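Long-range contact in phycocyanobilin lyase subunit alpha (Nostoc sp. PCC 7120, PDB 5N3U), which associates with CpcF to form a lyase that is probably required for attaching the bilin chromophore to the phycocyanin alpha subunit: residues Lys88-Leu93 with Gln110-Leu115. Residues are numbered along the deposited sequence; the frame is centred on the assembly and turned at random.
Sequences KAVPGL and QSLEML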
ATOM      1  N   LYS A  88      18.322  26.190  -4.464  1.00 24.96           N
ATOM      2  CA  LYS A  88      17.623  27.463  -4.534  1.00 25.61           C
ATOM      3  C   LYS A  88      16.651  27.702  -3.430  1.00 27.78           C
ATOM      4  O   LYS A  88      16.318  28.854  -3.093  1.00 26.14           O
ATOM      5  CB  LYS A  88      16.788  27.472  -5.835  1.00 32.24           C
ATOM      6  CG  LYS A  88      16.196  28.809  -6.141  1.00 36.98           C
ATOM      7  CD  LYS A  88      15.579  28.911  -7.545  1.00 40.36           C
ATOM      8  CE  LYS A  88      14.996  30.327  -7.556  1.00 46.44           C
ATOM      9  NZ  LYS A  88      14.197  30.677  -8.747  1.00 51.21           N
ATOM     10  N   ALA A  89      16.097  26.582  -2.896  1.00 24.93           N
ATOM     11  CA  ALA A  89      15.159  26.680  -1.766  1.00 25.18           C
ATOM     12  C   ALA A  89      15.717  27.076  -0.420  1.00 22.91           C
ATOM     13  O   ALA A  89      14.930  27.333   0.556  1.00 21.77           O
ATOM     14  CB  ALA A  89      14.444  25.332  -1.650  1.00 26.78           C
ATOM     15  N   VAL A  90      17.052  27.044  -0.282  1.00 23.01           N
ATOM     16  CA  VAL A  90      17.673  27.114   1.012  1.00 22.11           C
ATOM     17  C   VAL A  90      17.340  28.375   1.739  1.00 20.71           C
ATOM     18  O   VAL A  90      16.926  28.324   2.886  1.00 23.14           O
ATOM     19  CB  VAL A  90      19.155  26.764   0.950  1.00 23.69           C
ATOM     20  CG1 VAL A  90      19.936  27.150   2.202  1.00 25.32           C
ATOM     21  CG2 VAL A  90      19.323  25.281   0.717  1.00 25.37           C
ATOM     22  N   PRO A  91      17.434  29.561   1.084  1.00 21.93           N
ATOM     23  CA  PRO A  91      17.135  30.759   1.810  1.00 22.31           C
ATOM     24  C   PRO A  91      15.691  30.864   2.345  1.00 23.06           C
ATOM     25  O   PRO A  91      15.495  31.279   3.504  1.00 23.71           O
ATOM     26  CB  PRO A  91      17.477  31.870   0.799  1.00 24.91           C
ATOM     27  CG  PRO A  91      18.508  31.255  -0.031  1.00 21.95           C
ATOM     28  CD  PRO A  91      18.083  29.847  -0.193  1.00 22.45           C
ATOM     29  N   GLY A  92      14.733  30.486   1.539  1.00 23.45           N
ATOM     30  CA  GLY A  92      13.349  30.456   1.984  1.00 25.31           C
ATOM     31  C   GLY A  92      13.122  29.472   3.117  1.00 20.75           C
ATOM     32  O   GLY A  92      12.383  29.754   4.059  1.00 24.25           O
ATOM     33  N   LEU A  93      13.786  28.313   3.047  1.00 20.83           N
ATOM     34  CA  LEU A  93      13.695  27.334   4.127  1.00 19.96           C
ATOM     35  C   LEU A  93      14.319  27.866   5.379  1.00 18.18           C
ATOM     36  O   LEU A  93      13.783  27.702   6.486  1.00 17.73           O
ATOM     37  CB  LEU A  93      14.292  25.964   3.738  1.00 18.75           C
ATOM     38  CG  LEU A  93      13.520  25.232   2.694  1.00 19.24           C
ATOM     39  CD1 LEU A  93      14.380  24.123   2.117  1.00 21.34           C
ATOM     40  CD2 LEU A  93      12.112  24.781   3.201  1.00 20.28           C
ATOM     41  N   GLN A 110      13.860  19.594   8.561  1.00 17.53           N
ATOM     42  CA  GLN A 110      13.989  18.285   7.906  1.00 20.18           C
ATOM     43  C   GLN A 110      14.441  18.451   6.442  1.00 20.60           C
ATOM     44  O   GLN A 110      15.355  17.737   5.961  1.00 17.76           O
ATOM     45  CB  GLN A 110      12.664  17.532   7.919  1.00 21.16           C
ATOM     46  CG  GLN A 110      12.276  17.050   9.286  1.00 27.05           C
ATOM     47  CD  GLN A 110      10.771  16.639   9.379  1.00 30.47           C
ATOM     48  OE1 GLN A 110       9.925  16.980   8.524  1.00 30.02           O
ATOM     49  NE2 GLN A 110      10.435  15.963  10.477  1.00 32.06           N
ATOM     50  N   SER A 111      13.866  19.436   5.758  1.00 16.18           N
ATOM     51  CA  SER A 111      14.286  19.649   4.367  1.00 17.07           C
ATOM     52  C   SER A 111      15.712  20.179   4.249  1.00 17.81           C
ATOM     53  O   SER A 111      16.426  19.767   3.387  1.00 19.76           O
ATOM     54  CB  SER A 111      13.269  20.597   3.724  1.00 18.01           C
ATOM     55  OG  SER A 111      12.070  19.859   3.603  1.00 17.53           O
ATOM     56  N   LEU A 112      16.147  21.034   5.156  1.00 17.67           N
ATOM     57  CA  LEU A 112      17.529  21.494   5.185  1.00 18.51           C
ATOM     58  C   LEU A 112      18.467  20.354   5.480  1.00 22.77           C
ATOM     59  O   LEU A 112      19.561  20.307   4.930  1.00 21.55           O
ATOM     60  CB  LEU A 112      17.687  22.622   6.166  1.00 18.13           C
ATOM     61  CG  LEU A 112      17.025  23.893   5.684  1.00 18.24           C
ATOM     62  CD1 LEU A 112      16.859  24.904   6.778  1.00 18.76           C
ATOM     63  CD2 LEU A 112      17.820  24.575   4.551  1.00 20.16           C
ATOM     64  N   GLU A 113      18.071  19.399   6.328  1.00 19.97           N
ATOM     65  CA  GLU A 113      18.888  18.195   6.503  1.00 20.88           C
ATOM     66  C   GLU A 113      19.030  17.396   5.147  1.00 23.53           C
ATOM     67  O   GLU A 113      20.062  16.812   4.903  1.00 24.35           O
ATOM     68  CB  GLU A 113      18.241  17.313   7.532  1.00 23.17           C
ATOM     69  CG  GLU A 113      19.013  16.043   7.927  1.00 23.80           C
ATOM     70  CD  GLU A 113      18.911  14.856   6.967  1.00 31.55           C
ATOM     71  OE1 GLU A 113      17.928  14.728   6.151  1.00 33.63           O
ATOM     72  OE2 GLU A 113      19.887  14.041   7.013  1.00 38.46           O
ATOM     73  N   MET A 114      17.987  17.321   4.344  1.00 18.06           N
ATOM     74  CA  MET A 114      17.993  16.603   3.106  1.00 21.78           C
ATOM     75  C   MET A 114      18.814  17.332   2.074  1.00 22.99           C
ATOM     76  O   MET A 114      19.569  16.704   1.317  1.00 24.68           O
ATOM     77  CB  MET A 114      16.577  16.380   2.604  1.00 21.36           C
ATOM     78  CG  MET A 114      15.766  15.465   3.484  1.00 25.81           C
ATOM     79  SD  MET A 114      14.058  15.353   2.819  1.00 29.82           S
ATOM     80  CE  MET A 114      14.391  14.316   1.497  1.00 26.23           C
ATOM     81  N   LEU A 115      18.786  18.650   2.101  1.00 22.66           N
ATOM     82  CA  LEU A 115      19.541  19.437   1.078  1.00 22.57           C
ATOM     83  C   LEU A 115      21.016  19.561   1.386  1.00 25.42           C
ATOM     84  O   LEU A 115      21.784  19.825   0.483  1.00 27.53           O
ATOM     85  CB  LEU A 115      18.927  20.779   0.923  1.00 21.13           C
ATOM     86  CG  LEU A 115      17.531  20.767   0.345  1.00 24.16           C
ATOM     87  CD1 LEU A 115      16.767  22.050   0.412  1.00 25.44           C
ATOM     88  CD2 LEU A 115      17.565  20.297  -1.078  1.00 28.83           C
TER
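Leu93 and Leu115 meet through their CD1 methyls, 3.6 Å apart, with the two side chains crossing at about a right angle. The same Leu93 CD1 also lies 4.0 Å from Ser111 CB, so this one methyl touches residues a helical turn apart on 110-115. Leu112 reaches in beside them: with its CG anti to the carbonyl carbon (chi1 -71°), the branched end comes closer to 88-93 than the start of the side chain would suggest. Leu112 CD2 packs 3.9 Å from Leu93 CB and 4.1 Å from Val90 CG1, so that one methyl touches both residues. The two methyls of Val90 divide between Leu112 and Leu115, Val90 CG2 lying 4.1 Å from Leu115 CD1. Shortening Leu112 to an alanine is likely to open a gap beside Val90 CG1 and Leu93 CB, costing both residues part of their apolar cover. No hydrogen bond crosses this buried interface; the hydroxyl of Ser111 turns instead to the carbonyl oxygen of Ala78. Helix 72-83 also packs here, Leu93 resting on Ala78 and Ala89 on Leu81, while Leu112 also touches Leu97 and Ala120. Helices 90-96 and 102-115 thus meet through contacting aliphatic side chains, the apolar helix-to-helix packing characteristic of the HEAT-repeat alpha solenoid.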